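Local coordinates for helicase-like protein (Bacteroides thetaiotaomicron, PDB 2FG1), which is of unknown function but probably removes ADP-ribose from thymidine bases in DNA by hydrolysis through its macro domain, at residues A[21-26]-A[78-83]; A[27-32]-A[86-91]; A[119-124]-A[151-156]. One frame throughout, in Å; residues are numbered along the deposited sequence. Where two conformers were deposited one is given.

Contact 1: residues A[21-26]-A[78-83]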
ATOM      1  N   VAL A  21      -5.137   9.726 -12.992  1.00 18.67           N
ATOM      2  CA  VAL A  21      -5.659   9.129 -11.776  1.00 18.57           C
ATOM      3  C   VAL A  21      -4.515   8.407 -11.051  1.00 18.37           C
ATOM      4  O   VAL A  21      -3.698   7.721 -11.676  1.00 18.19           O
ATOM      5  CB  VAL A  21      -6.830   8.155 -12.084  1.00 18.89           C
ATOM      6  CG1 VAL A  21      -7.410   7.587 -10.808  1.00 19.53           C
ATOM      7  CG2 VAL A  21      -7.937   8.856 -12.885  1.00 20.27           C
ATOM      8  N   LYS A  22      -4.452   8.576  -9.734  1.00 18.11           N
ATOM      9  CA  LYS A  22      -3.345   8.054  -8.929  0.60 18.32           C
ATOM     10  C   LYS A  22      -3.873   7.266  -7.740  1.00 18.11           C
ATOM     11  O   LYS A  22      -4.880   7.650  -7.133  1.00 18.68           O
ATOM     12  CB  LYS A  22      -2.469   9.203  -8.420  0.60 18.22           C
ATOM     13  CG  LYS A  22      -1.954  10.164  -9.497  0.60 18.70           C
ATOM     14  CD  LYS A  22      -1.344  11.421  -8.875  0.60 19.22           C
ATOM     15  CE  LYS A  22      -1.052  12.485  -9.914  0.60 20.44           C
ATOM     16  NZ  LYS A  22      -0.269  13.599  -9.314  0.60 20.27           N
ATOM     17  N   VAL A  23      -3.186   6.178  -7.407  1.00 18.09           N
ATOM     18  CA  VAL A  23      -3.509   5.367  -6.228  1.00 18.41           C
ATOM     19  C   VAL A  23      -2.266   5.289  -5.353  1.00 18.21           C
ATOM     20  O   VAL A  23      -1.209   4.799  -5.799  1.00 18.71           O
ATOM     21  CB  VAL A  23      -3.974   3.944  -6.611  1.00 19.07           C
ATOM     22  CG1 VAL A  23      -4.309   3.130  -5.368  1.00 20.31           C
ATOM     23  CG2 VAL A  23      -5.197   4.001  -7.531  1.00 20.43           C
ATOM     24  N   ILE A  24      -2.379   5.781  -4.122  1.00 17.98           N
ATOM     25  CA  ILE A  24      -1.300   5.662  -3.141  1.00 18.27           C
ATOM     26  C   ILE A  24      -1.523   4.364  -2.375  1.00 18.41           C
ATOM     27  O   ILE A  24      -2.568   4.197  -1.726  1.00 18.85           O
ATOM     28  CB  ILE A  24      -1.322   6.845  -2.158  1.00 18.09           C
ATOM     29  CG1 ILE A  24      -1.049   8.158  -2.889  1.00 18.88           C
ATOM     30  CG2 ILE A  24      -0.295   6.646  -1.023  1.00 19.56           C
ATOM     31  CD1 ILE A  24      -1.483   9.390  -2.104  1.00 19.86           C
ATOM     32  N   THR A  25      -0.564   3.446  -2.435  1.00 17.92           N
ATOM     33  CA  THR A  25      -0.704   2.131  -1.809  1.00 17.99           C
ATOM     34  C   THR A  25       0.197   2.030  -0.595  1.00 18.11           C
ATOM     35  O   THR A  25       1.368   2.395  -0.667  1.00 18.64           O
ATOM     36  CB  THR A  25      -0.310   0.990  -2.768  1.00 18.98           C
ATOM     37  OG1 THR A  25       1.051   1.169  -3.190  1.00 19.05           O
ATOM     38  CG2 THR A  25      -1.193   0.961  -3.993  1.00 20.25           C
ATOM     39  N   HIS A  26      -0.319   1.491   0.509  1.00 17.72           N
ATOM     40  CA  HIS A  26       0.524   1.267   1.682  1.00 17.73           C
ATOM     41  C   HIS A  26       0.015   0.054   2.458  1.00 18.11           C
ATOM     42  O   HIS A  26      -1.118  -0.383   2.273  1.00 17.91           O
ATOM     43  CB  HIS A  26       0.579   2.535   2.541  1.00 18.39           C
ATOM     44  CG  HIS A  26      -0.701   2.819   3.243  1.00 18.12           C
ATOM     45  ND1 HIS A  26      -0.798   2.816   4.614  1.00 18.82           N
ATOM     46  CD2 HIS A  26      -1.951   3.035   2.767  1.00 18.67           C
ATOM     47  CE1 HIS A  26      -2.055   3.043   4.959  1.00 18.70           C
ATOM     48  NE2 HIS A  26      -2.775   3.171   3.858  1.00 18.27           N
ATOM     49  N   TYR A  78      -6.711   8.312  -5.018  1.00 18.97           N
ATOM     50  CA  TYR A  78      -7.203   7.298  -4.096  1.00 18.98           C
ATOM     51  C   TYR A  78      -6.075   6.823  -3.204  1.00 18.71           C
ATOM     52  O   TYR A  78      -4.899   6.892  -3.591  1.00 19.45           O
ATOM     53  CB  TYR A  78      -7.776   6.091  -4.849  1.00 20.39           C
ATOM     54  CG  TYR A  78      -8.939   6.456  -5.729  1.00 21.40           C
ATOM     55  CD1 TYR A  78     -10.255   6.290  -5.291  1.00 22.06           C
ATOM     56  CD2 TYR A  78      -8.724   6.995  -6.997  1.00 21.86           C
ATOM     57  CE1 TYR A  78     -11.328   6.648  -6.108  1.00 23.89           C
ATOM     58  CE2 TYR A  78      -9.787   7.359  -7.816  1.00 23.16           C
ATOM     59  CZ  TYR A  78     -11.080   7.183  -7.358  1.00 22.78           C
ATOM     60  OH  TYR A  78     -12.133   7.544  -8.178  1.00 25.36           O
ATOM     61  N   VAL A  79      -6.431   6.323  -2.023  1.00 18.31           N
ATOM     62  CA  VAL A  79      -5.497   5.610  -1.158  1.00 18.42           C
ATOM     63  C   VAL A  79      -5.987   4.180  -1.004  1.00 18.46           C
ATOM     64  O   VAL A  79      -7.178   3.956  -0.754  1.00 18.91           O
ATOM     65  CB  VAL A  79      -5.363   6.298   0.232  1.00 18.24           C
ATOM     66  CG1 VAL A  79      -4.503   5.454   1.193  1.00 19.61           C
ATOM     67  CG2 VAL A  79      -4.809   7.706   0.090  1.00 18.73           C
ATOM     68  N   ALA A  80      -5.083   3.213  -1.176  1.00 18.07           N
ATOM     69  CA  ALA A  80      -5.391   1.805  -0.995  1.00 18.01           C
ATOM     70  C   ALA A  80      -4.813   1.341   0.331  1.00 18.36           C
ATOM     71  O   ALA A  80      -3.588   1.253   0.493  1.00 18.38           O
ATOM     72  CB  ALA A  80      -4.813   0.995  -2.155  1.00 18.76           C
ATOM     73  N   ASN A  81      -5.704   1.061   1.281  1.00 17.97           N
ATOM     74  CA  ASN A  81      -5.321   0.504   2.582  1.00 18.06           C
ATOM     75  C   ASN A  81      -5.230  -1.015   2.396  1.00 18.12           C
ATOM     76  O   ASN A  81      -6.250  -1.680   2.281  1.00 18.18           O
ATOM     77  CB  ASN A  81      -6.391   0.820   3.646  1.00 17.89           C
ATOM     78  CG  ASN A  81      -6.539   2.309   3.951  1.00 17.79           C
ATOM     79  OD1 ASN A  81      -5.593   3.082   3.898  1.00 18.01           O
ATOM     80  ND2 ASN A  81      -7.753   2.698   4.366  1.00 17.75           N
HETATM   81  N   MSE A  82      -4.007  -1.543   2.334  1.00 17.94           N
HETATM   82  CA  MSE A  82      -3.778  -2.944   1.980  1.00 18.43           C
HETATM   83  C   MSE A  82      -3.415  -3.735   3.220  1.00 17.94           C
HETATM   84  O   MSE A  82      -2.390  -3.469   3.830  1.00 17.99           O
HETATM   85  CB  MSE A  82      -2.607  -3.055   0.993  1.00 18.33           C
HETATM   86  CG  MSE A  82      -2.777  -2.254  -0.312  1.00 18.35           C
HETATM   87 SE   MSE A  82      -1.396  -2.647  -1.633  0.90 22.09          SE
HETATM   88  CE  MSE A  82       0.194  -2.202  -0.587  1.00 19.93           C
ATOM     89  N   ILE A  83      -4.229  -4.718   3.597  1.00 17.84           N
ATOM     90  CA  ILE A  83      -3.907  -5.478   4.809  1.00 18.40           C
ATOM     91  C   ILE A  83      -2.850  -6.526   4.480  1.00 18.41           C
ATOM     92  O   ILE A  83      -3.159  -7.583   3.923  1.00 18.53           O
ATOM     93  CB  ILE A  83      -5.149  -6.104   5.473  1.00 18.33           C
ATOM     94  CG1 ILE A  83      -6.189  -5.024   5.795  1.00 19.36           C
ATOM     95  CG2 ILE A  83      -4.735  -6.845   6.749  1.00 18.47           C
ATOM     96  CD1 ILE A  83      -7.456  -5.580   6.435  1.00 19.93           C
TER
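His-26 and Asn-81 make the one side-chain hydrogen bond between these parallel strands: NE2 of His-26 donates to OD1 of Asn-81 over 2.8 Å, at 162° on the hydrogen. The oxygen sits at the edge of the imidazole, close to its plane, and accepts the N-H in its own carbonyl plane, on a lone pair, while ring and amide stand nearly perpendicular at 82°. His-26 CG lies between the backbone N and the carbonyl carbon (chi1 71°), which sets the ring beside the Asn-81 side chain, both pointing the same way.

Five backbone bonds join 22-29 and 77-85, neighbouring parallel strands of the central macro-domain sheet. Tyr-78 N donates to Lys-22 O, Ile-24 N to Tyr-78 O at 2.8 Å and Ala-80 N to Ile-24 O; His-26 N to Ala-80 O is longer, 3.3 Å, where the strands spread, and Met-82 N closes on His-26 O.

Apolar contacts flank them. Val-23 CG1 meets Ala-80 CB at 3.9 Å, and Val-21 CG1 touches the ring edge of Tyr-78 at CE2, 3.8 Å away. The bent end of selenomethionine Met-82 brings CE to 3.9 Å from Thr-25 CB.

Asn-81 ND2 donates onward to Gln-69 OE1 and Pro-49 O, fixing which end of the amide is oxygen. With that oxygen as acceptor, NE2 of the buried imidazole must carry a proton and the ring's orientation is tied to the amide.

Contact 2: residues A[27-32]-A[86-91]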
ATOM      1  N   ILE A  27       0.878  -0.494   3.304  1.00 17.49           N
ATOM      2  CA  ILE A  27       0.589  -1.728   4.028  1.00 18.21           C
ATOM      3  C   ILE A  27       0.081  -1.432   5.430  1.00 18.08           C
ATOM      4  O   ILE A  27       0.764  -0.782   6.245  1.00 18.43           O
ATOM      5  CB  ILE A  27       1.826  -2.648   4.105  1.00 18.17           C
ATOM      6  CG1 ILE A  27       2.240  -3.111   2.699  1.00 18.78           C
ATOM      7  CG2 ILE A  27       1.523  -3.865   4.982  1.00 19.42           C
ATOM      8  CD1 ILE A  27       3.587  -3.847   2.654  1.00 18.67           C
ATOM      9  N   CYS A  28      -1.125  -1.937   5.690  1.00 17.73           N
ATOM     10  CA  CYS A  28      -1.766  -1.864   6.985  1.00 17.85           C
ATOM     11  C   CYS A  28      -1.678  -3.199   7.700  1.00 17.74           C
ATOM     12  O   CYS A  28      -1.495  -4.261   7.088  1.00 18.22           O
ATOM     13  CB  CYS A  28      -3.242  -1.491   6.799  1.00 18.16           C
ATOM     14  SG  CYS A  28      -3.519   0.118   6.093  1.00 19.64           S
ATOM     15  N   ASN A  29      -1.819  -3.150   9.015  1.00 17.69           N
ATOM     16  CA  ASN A  29      -1.884  -4.380   9.795  1.00 17.83           C
ATOM     17  C   ASN A  29      -3.312  -4.899   9.956  1.00 18.24           C
ATOM     18  O   ASN A  29      -4.299  -4.208   9.639  1.00 18.29           O
ATOM     19  CB  ASN A  29      -1.221  -4.186  11.157  1.00 17.76           C
ATOM     20  CG  ASN A  29      -1.923  -3.143  11.980  1.00 17.48           C
ATOM     21  OD1 ASN A  29      -2.999  -3.397  12.526  1.00 18.02           O
ATOM     22  ND2 ASN A  29      -1.354  -1.941  12.022  1.00 18.03           N
ATOM     23  N   ASP A  30      -3.405  -6.124  10.461  1.00 18.18           N
ATOM     24  CA  ASP A  30      -4.692  -6.804  10.621  1.00 18.83           C
ATOM     25  C   ASP A  30      -5.291  -6.699  12.028  1.00 19.23           C
ATOM     26  O   ASP A  30      -6.183  -7.481  12.371  1.00 20.25           O
ATOM     27  CB  ASP A  30      -4.583  -8.274  10.180  1.00 19.22           C
ATOM     28  CG  ASP A  30      -3.591  -9.073  11.006  1.00 18.97           C
ATOM     29  OD1 ASP A  30      -2.988  -8.517  11.953  1.00 18.90           O
ATOM     30  OD2 ASP A  30      -3.428 -10.280  10.706  1.00 20.14           O
ATOM     31  N   ILE A  31      -4.813  -5.750  12.830  1.00 19.61           N
ATOM     32  CA  ILE A  31      -5.377  -5.554  14.171  1.00 20.60           C
ATOM     33  C   ILE A  31      -5.985  -4.167  14.383  1.00 19.78           C
ATOM     34  O   ILE A  31      -6.381  -3.830  15.497  1.00 20.71           O
ATOM     35  CB  ILE A  31      -4.380  -5.908  15.323  1.00 21.17           C
ATOM     36  CG1 ILE A  31      -3.245  -4.891  15.451  1.00 21.94           C
ATOM     37  CG2 ILE A  31      -3.853  -7.327  15.172  1.00 23.23           C
ATOM     38  CD1 ILE A  31      -2.595  -4.883  16.848  1.00 22.53           C
ATOM     39  N   GLY A  32      -6.074  -3.366  13.326  1.00 19.20           N
ATOM     40  CA  GLY A  32      -6.682  -2.050  13.433  1.00 18.89           C
ATOM     41  C   GLY A  32      -5.757  -0.961  13.947  1.00 18.81           C
ATOM     42  O   GLY A  32      -6.214   0.135  14.262  1.00 19.38           O
ATOM     43  N   HIS A  86       0.748  -9.061   9.656  1.00 19.19           N
ATOM     44  CA  HIS A  86       0.068  -9.716  10.756  1.00 19.72           C
ATOM     45  C   HIS A  86       0.573  -9.142  12.069  1.00 19.95           C
ATOM     46  O   HIS A  86       1.749  -9.289  12.409  1.00 20.23           O
ATOM     47  CB  HIS A  86       0.327 -11.218  10.693  1.00 20.00           C
ATOM     48  CG  HIS A  86      -0.342 -11.989  11.784  1.00 20.67           C
ATOM     49  ND1 HIS A  86      -1.699 -11.926  12.017  1.00 20.44           N
ATOM     50  CD2 HIS A  86       0.162 -12.840  12.708  1.00 22.43           C
ATOM     51  CE1 HIS A  86      -2.005 -12.714  13.034  1.00 21.88           C
ATOM     52  NE2 HIS A  86      -0.894 -13.274  13.474  1.00 22.55           N
ATOM     53  N   GLY A  87      -0.317  -8.469  12.791  1.00 20.58           N
ATOM     54  CA  GLY A  87       0.044  -7.799  14.035  1.00 22.30           C
ATOM     55  C   GLY A  87       0.957  -6.614  13.778  1.00 23.36           C
ATOM     56  O   GLY A  87       1.161  -6.202  12.625  1.00 22.89           O
ATOM     57  N   ILE A  88       1.502  -6.068  14.861  0.50 24.19           N
ATOM     58  CA  ILE A  88       2.392  -4.911  14.806  0.50 25.20           C
ATOM     59  C   ILE A  88       3.836  -5.339  15.100  0.50 25.60           C
ATOM     60  O   ILE A  88       4.789  -4.786  14.535  0.50 25.74           O
ATOM     61  CB  ILE A  88       1.922  -3.798  15.793  0.50 25.16           C
ATOM     62  CG1 ILE A  88       0.506  -3.319  15.435  0.50 25.70           C
ATOM     63  CG2 ILE A  88       2.910  -2.625  15.826  0.50 25.72           C
ATOM     64  CD1 ILE A  88      -0.119  -2.360  16.440  0.50 25.70           C
ATOM     65  N   TYR A  89       3.983  -6.342  15.964  1.00 25.65           N
ATOM     66  CA  TYR A  89       5.291  -6.826  16.400  1.00 26.40           C
ATOM     67  C   TYR A  89       5.536  -8.253  15.925  1.00 26.23           C
ATOM     68  O   TYR A  89       4.595  -8.954  15.555  1.00 26.21           O
ATOM     69  CB  TYR A  89       5.394  -6.777  17.928  1.00 27.78           C
ATOM     70  CG  TYR A  89       5.119  -5.416  18.523  1.00 29.35           C
ATOM     71  CD1 TYR A  89       6.045  -4.379  18.402  1.00 31.12           C
ATOM     72  CD2 TYR A  89       3.932  -5.165  19.207  1.00 30.74           C
ATOM     73  CE1 TYR A  89       5.793  -3.124  18.953  1.00 32.05           C
ATOM     74  CE2 TYR A  89       3.674  -3.920  19.765  1.00 31.30           C
ATOM     75  CZ  TYR A  89       4.606  -2.905  19.634  1.00 31.73           C
ATOM     76  OH  TYR A  89       4.348  -1.669  20.182  1.00 32.47           O
ATOM     77  N   LYS A  90       6.802  -8.675  15.954  1.00 26.21           N
ATOM     78  CA  LYS A  90       7.157 -10.045  15.598  0.50 26.28           C
ATOM     79  C   LYS A  90       6.411 -11.048  16.478  1.00 26.46           C
ATOM     80  O   LYS A  90       6.030 -10.732  17.608  1.00 26.69           O
ATOM     81  CB  LYS A  90       8.672 -10.260  15.685  0.50 26.29           C
ATOM     82  CG  LYS A  90       9.288  -9.908  17.030  0.50 26.11           C
ATOM     83  CD  LYS A  90      10.800 -10.037  16.986  0.50 26.04           C
ATOM     84  CE  LYS A  90      11.424  -9.718  18.335  0.50 26.41           C
ATOM     85  NZ  LYS A  90      11.079 -10.729  19.373  0.50 26.66           N
ATOM     86  N   ASP A  91       6.188 -12.252  15.949  1.00 26.51           N
ATOM     87  CA  ASP A  91       5.510 -13.301  16.721  1.00 26.92           C
ATOM     88  C   ASP A  91       6.453 -13.977  17.730  1.00 27.18           C
ATOM     89  O   ASP A  91       7.619 -13.581  17.863  1.00 27.15           O
ATOM     90  CB  ASP A  91       4.796 -14.315  15.803  1.00 26.85           C
ATOM     91  CG  ASP A  91       5.752 -15.257  15.081  1.00 27.62           C
ATOM     92  OD1 ASP A  91       5.263 -16.035  14.228  1.00 28.41           O
ATOM     93  OD2 ASP A  91       6.976 -15.238  15.353  1.00 27.29           O
TER
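An Asx turn leads the chain out of strand 22-29, and its residues, Asn-29 to Ile-31, meet the loop that follows strand 77-85. Asn-29 OD1 accepts from Ile-31 N at 3.0 Å, on a lone pair in the carbonyl plane, while its ND2 donates to Gly-33 O.

The Asp-30 carboxylate takes two nearly straight bonds, both 174° at the hydrogen. OD2 uses its syn lone pair for His-86 ND1, 2.7 Å away in the plane of the imidazole, and OD1 receives Gly-87 N at 2.8 Å, also from the syn side but 32° out of the carboxylate plane. Ring and carboxylate planes are 85° apart. Replacing Asp-30 by alanine takes away both acceptors and is likely to leave Gly-87 N without this mate and the His-86 ring freer to turn.

Beyond the polar pair, Ile-31 CD1 packs on Ile-88 CD1 at 3.6 Å in one conformer of Ile-88, the two side chains crossing at about a right angle. The contact lies at the surface, at the C-terminal ends of strands 22-29 and 77-85; the hydroxyl of Tyr-53, on helix 48-59, hydrogen-bonds to Asn-29 O, and the 86-91 loop runs on toward helix 100-117.

Contact 3: residues A[119-124]-A[151-156]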
ATOM      1  N   ALA A 119      -5.146   4.192 -13.852  1.00 19.39           N
ATOM      2  CA  ALA A 119      -4.383   4.882 -12.828  1.00 19.30           C
ATOM      3  C   ALA A 119      -2.936   4.436 -12.764  1.00 19.12           C
ATOM      4  O   ALA A 119      -2.559   3.407 -13.328  1.00 20.93           O
ATOM      5  CB  ALA A 119      -5.049   4.701 -11.487  1.00 19.22           C
ATOM      6  N   SER A 120      -2.136   5.231 -12.063  1.00 18.14           N
ATOM      7  CA  SER A 120      -0.761   4.862 -11.705  1.00 17.63           C
ATOM      8  C   SER A 120      -0.677   4.661 -10.198  1.00 17.77           C
ATOM      9  O   SER A 120      -1.553   5.094  -9.447  1.00 18.17           O
ATOM     10  CB  SER A 120       0.201   5.962 -12.131  1.00 17.91           C
ATOM     11  OG  SER A 120      -0.154   7.205 -11.542  1.00 18.47           O
ATOM     12  N   VAL A 121       0.385   3.986  -9.766  1.00 17.43           N
ATOM     13  CA  VAL A 121       0.601   3.638  -8.359  1.00 17.63           C
ATOM     14  C   VAL A 121       1.771   4.418  -7.774  1.00 17.44           C
ATOM     15  O   VAL A 121       2.799   4.620  -8.434  1.00 17.44           O
ATOM     16  CB  VAL A 121       0.792   2.117  -8.210  1.00 17.84           C
ATOM     17  CG1 VAL A 121       1.293   1.719  -6.818  1.00 18.37           C
ATOM     18  CG2 VAL A 121      -0.522   1.407  -8.500  1.00 19.22           C
ATOM     19  N   HIS A 122       1.585   4.855  -6.530  1.00 17.16           N
ATOM     20  CA  HIS A 122       2.531   5.695  -5.816  1.00 17.02           C
ATOM     21  C   HIS A 122       2.678   5.136  -4.418  1.00 17.25           C
ATOM     22  O   HIS A 122       1.675   4.881  -3.750  1.00 17.77           O
ATOM     23  CB  HIS A 122       2.010   7.131  -5.811  1.00 17.55           C
ATOM     24  CG  HIS A 122       1.857   7.671  -7.192  1.00 16.78           C
ATOM     25  ND1 HIS A 122       2.837   8.418  -7.804  1.00 17.27           N
ATOM     26  CD2 HIS A 122       0.897   7.457  -8.122  1.00 17.66           C
ATOM     27  CE1 HIS A 122       2.461   8.690  -9.042  1.00 17.64           C
ATOM     28  NE2 HIS A 122       1.291   8.111  -9.261  1.00 17.56           N
HETATM   29  N   MSE A 123       3.911   4.926  -3.966  1.00 17.14           N
HETATM   30  CA  MSE A 123       4.086   4.235  -2.696  1.00 17.99           C
HETATM   31  C   MSE A 123       5.356   4.618  -1.987  1.00 17.86           C
HETATM   32  O   MSE A 123       6.340   4.974  -2.619  1.00 17.23           O
HETATM   33  CB  MSE A 123       4.074   2.720  -2.917  1.00 17.90           C
HETATM   34  CG  MSE A 123       5.225   2.196  -3.783  1.00 18.45           C
HETATM   35 SE   MSE A 123       5.393   0.298  -3.793  0.90 22.85          SE
HETATM   36  CE  MSE A 123       3.916  -0.180  -4.898  1.00 20.42           C
ATOM     37  N   PRO A 124       5.360   4.490  -0.649  1.00 18.23           N
ATOM     38  CA  PRO A 124       6.636   4.503   0.066  1.00 18.92           C
ATOM     39  C   PRO A 124       7.344   3.153  -0.154  1.00 19.80           C
ATOM     40  O   PRO A 124       6.853   2.321  -0.939  1.00 19.67           O
ATOM     41  CB  PRO A 124       6.200   4.679   1.526  1.00 19.40           C
ATOM     42  CG  PRO A 124       4.880   3.933   1.582  1.00 18.99           C
ATOM     43  CD  PRO A 124       4.211   4.240   0.252  1.00 18.79           C
ATOM     44  N   ILE A 151       1.256  -0.815 -15.660  1.00 19.40           N
ATOM     45  CA  ILE A 151       0.845   0.123 -14.624  0.50 18.97           C
ATOM     46  C   ILE A 151       2.104   0.785 -14.075  1.00 18.91           C
ATOM     47  O   ILE A 151       3.006   0.103 -13.562  1.00 19.87           O
ATOM     48  CB  ILE A 151       0.086  -0.572 -13.481  0.50 18.44           C
ATOM     49  CG1 ILE A 151      -1.147  -1.309 -14.014  0.50 17.86           C
ATOM     50  CG2 ILE A 151      -0.327   0.453 -12.412  0.50 18.98           C
ATOM     51  CD1 ILE A 151      -1.662  -2.372 -13.077  0.50 16.24           C
ATOM     52  N   ALA A 152       2.182   2.105 -14.211  1.00 17.71           N
ATOM     53  CA  ALA A 152       3.332   2.856 -13.715  1.00 17.42           C
ATOM     54  C   ALA A 152       3.373   2.774 -12.191  1.00 17.39           C
ATOM     55  O   ALA A 152       2.339   2.824 -11.530  1.00 18.01           O
ATOM     56  CB  ALA A 152       3.269   4.307 -14.183  1.00 17.58           C
ATOM     57  N   VAL A 153       4.580   2.627 -11.641  1.00 17.11           N
ATOM     58  CA  VAL A 153       4.794   2.591 -10.193  1.00 17.08           C
ATOM     59  C   VAL A 153       5.921   3.533  -9.838  1.00 16.56           C
ATOM     60  O   VAL A 153       6.998   3.432 -10.417  1.00 17.04           O
ATOM     61  CB  VAL A 153       5.169   1.172  -9.697  1.00 17.06           C
ATOM     62  CG1 VAL A 153       5.434   1.174  -8.195  1.00 19.40           C
ATOM     63  CG2 VAL A 153       4.075   0.162 -10.034  1.00 18.79           C
ATOM     64  N   THR A 154       5.658   4.430  -8.889  1.00 16.05           N
ATOM     65  CA  THR A 154       6.665   5.331  -8.340  1.00 16.04           C
ATOM     66  C   THR A 154       6.843   5.046  -6.858  1.00 16.04           C
ATOM     67  O   THR A 154       5.857   4.999  -6.114  1.00 16.82           O
ATOM     68  CB  THR A 154       6.267   6.810  -8.558  1.00 16.35           C
ATOM     69  OG1 THR A 154       6.030   7.022  -9.959  1.00 17.28           O
ATOM     70  CG2 THR A 154       7.378   7.765  -8.122  1.00 16.33           C
ATOM     71  N   VAL A 155       8.098   4.825  -6.463  1.00 16.01           N
ATOM     72  CA  VAL A 155       8.474   4.592  -5.067  1.00 16.24           C
ATOM     73  C   VAL A 155       9.186   5.848  -4.588  1.00 16.43           C
ATOM     74  O   VAL A 155      10.098   6.349  -5.259  1.00 16.67           O
ATOM     75  CB  VAL A 155       9.388   3.342  -4.914  1.00 17.19           C
ATOM     76  CG1 VAL A 155       9.864   3.185  -3.473  1.00 17.73           C
ATOM     77  CG2 VAL A 155       8.650   2.071  -5.351  1.00 17.39           C
ATOM     78  N   TYR A 156       8.751   6.336  -3.424  1.00 16.22           N
ATOM     79  CA  TYR A 156       9.205   7.605  -2.870  1.00 17.13           C
ATOM     80  C   TYR A 156      10.138   7.350  -1.701  1.00 17.31           C
ATOM     81  O   TYR A 156       9.726   6.752  -0.708  1.00 18.57           O
ATOM     82  CB  TYR A 156       7.993   8.445  -2.414  1.00 16.87           C
ATOM     83  CG  TYR A 156       7.107   8.862  -3.563  1.00 16.65           C
ATOM     84  CD1 TYR A 156       7.149  10.160  -4.045  1.00 17.28           C
ATOM     85  CD2 TYR A 156       6.249   7.954  -4.178  1.00 16.85           C
ATOM     86  CE1 TYR A 156       6.355  10.549  -5.114  1.00 17.40           C
ATOM     87  CE2 TYR A 156       5.458   8.328  -5.261  1.00 16.58           C
ATOM     88  CZ  TYR A 156       5.516   9.631  -5.712  1.00 16.08           C
ATOM     89  OH  TYR A 156       4.749  10.020  -6.784  1.00 17.15           O
TER
HETATM   90  O   HOH W   1      -0.197   3.583 -15.158  1.00 17.87           O
HETATM   91  O   HOH W   2       3.585   5.998 -10.835  1.00  9.76           O
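Strands 120-123 and 153-156 run parallel, 13° apart, held by four backbone bonds of 2.9 Å: Val-121 N to Ala-152 O, Thr-154 N to Val-121 O, Met-123 N to Thr-154 O and Tyr-156 N to Met-123 O.

Water 1 extends the pairing, donating to Ala-119 O and accepting from Ala-152 N, and water 2 links Val-121 O with Thr-154 OG1.

On the face of His-122 and Thr-154, His-122 ND1 reaches Tyr-156 OH in a hydrogen bond of 2.7 Å. The rings meet rim to rim, planes at 42°. The imidazole donates from NE2 to Ser-120 OG, 2.8 Å away, so hydrogen bonds at both nitrogens fix the ring's rotation; water 2 lies over one face, offset toward the rim. Tyr-156 OH also forms a hydrogen bond with Ile-17 N.

The other face is apolar. The chain of selenomethionine Met-123 is bent at chi3 (74°), which brings CE to 3.9 Å from Val-153 CG1, while its CG touches Val-155 CG2 at 3.8 Å.

Helix 135-147 packs on Met-123 and Val-153 of this face, helix 100-117 touches Val-121 and Ile-151, and the two strands are the parallel pair of a beta-alpha-beta crossover in the macro-domain sheet.

In the fold
All three contacts reach one mixed sheet, in which strand 22-29 lies between 120-123 and 77-85. Contacts 1 and 3, centres about 9 Å apart, join directly: Val-23 N probably bonds Ser-120 O at 2.8 Å, and Val-23 O probably accepts from His-122 N. Contact 2, centred about 18 Å from the centre of contact 1, takes over where that strand pair runs out, 77-85 giving way to the 86-91 loop; Cys-28 N probably hydrogen-bonds Met-82 O at 2.7 Å, and Ile-83 packs on Asp-30. Contacts 2 and 3 do not touch, nearest atoms about 6 Å apart. In macro domains ADP-ribose typically binds at the C-terminal ends of the strands, where contact 2 lies, so a similar site is plausible.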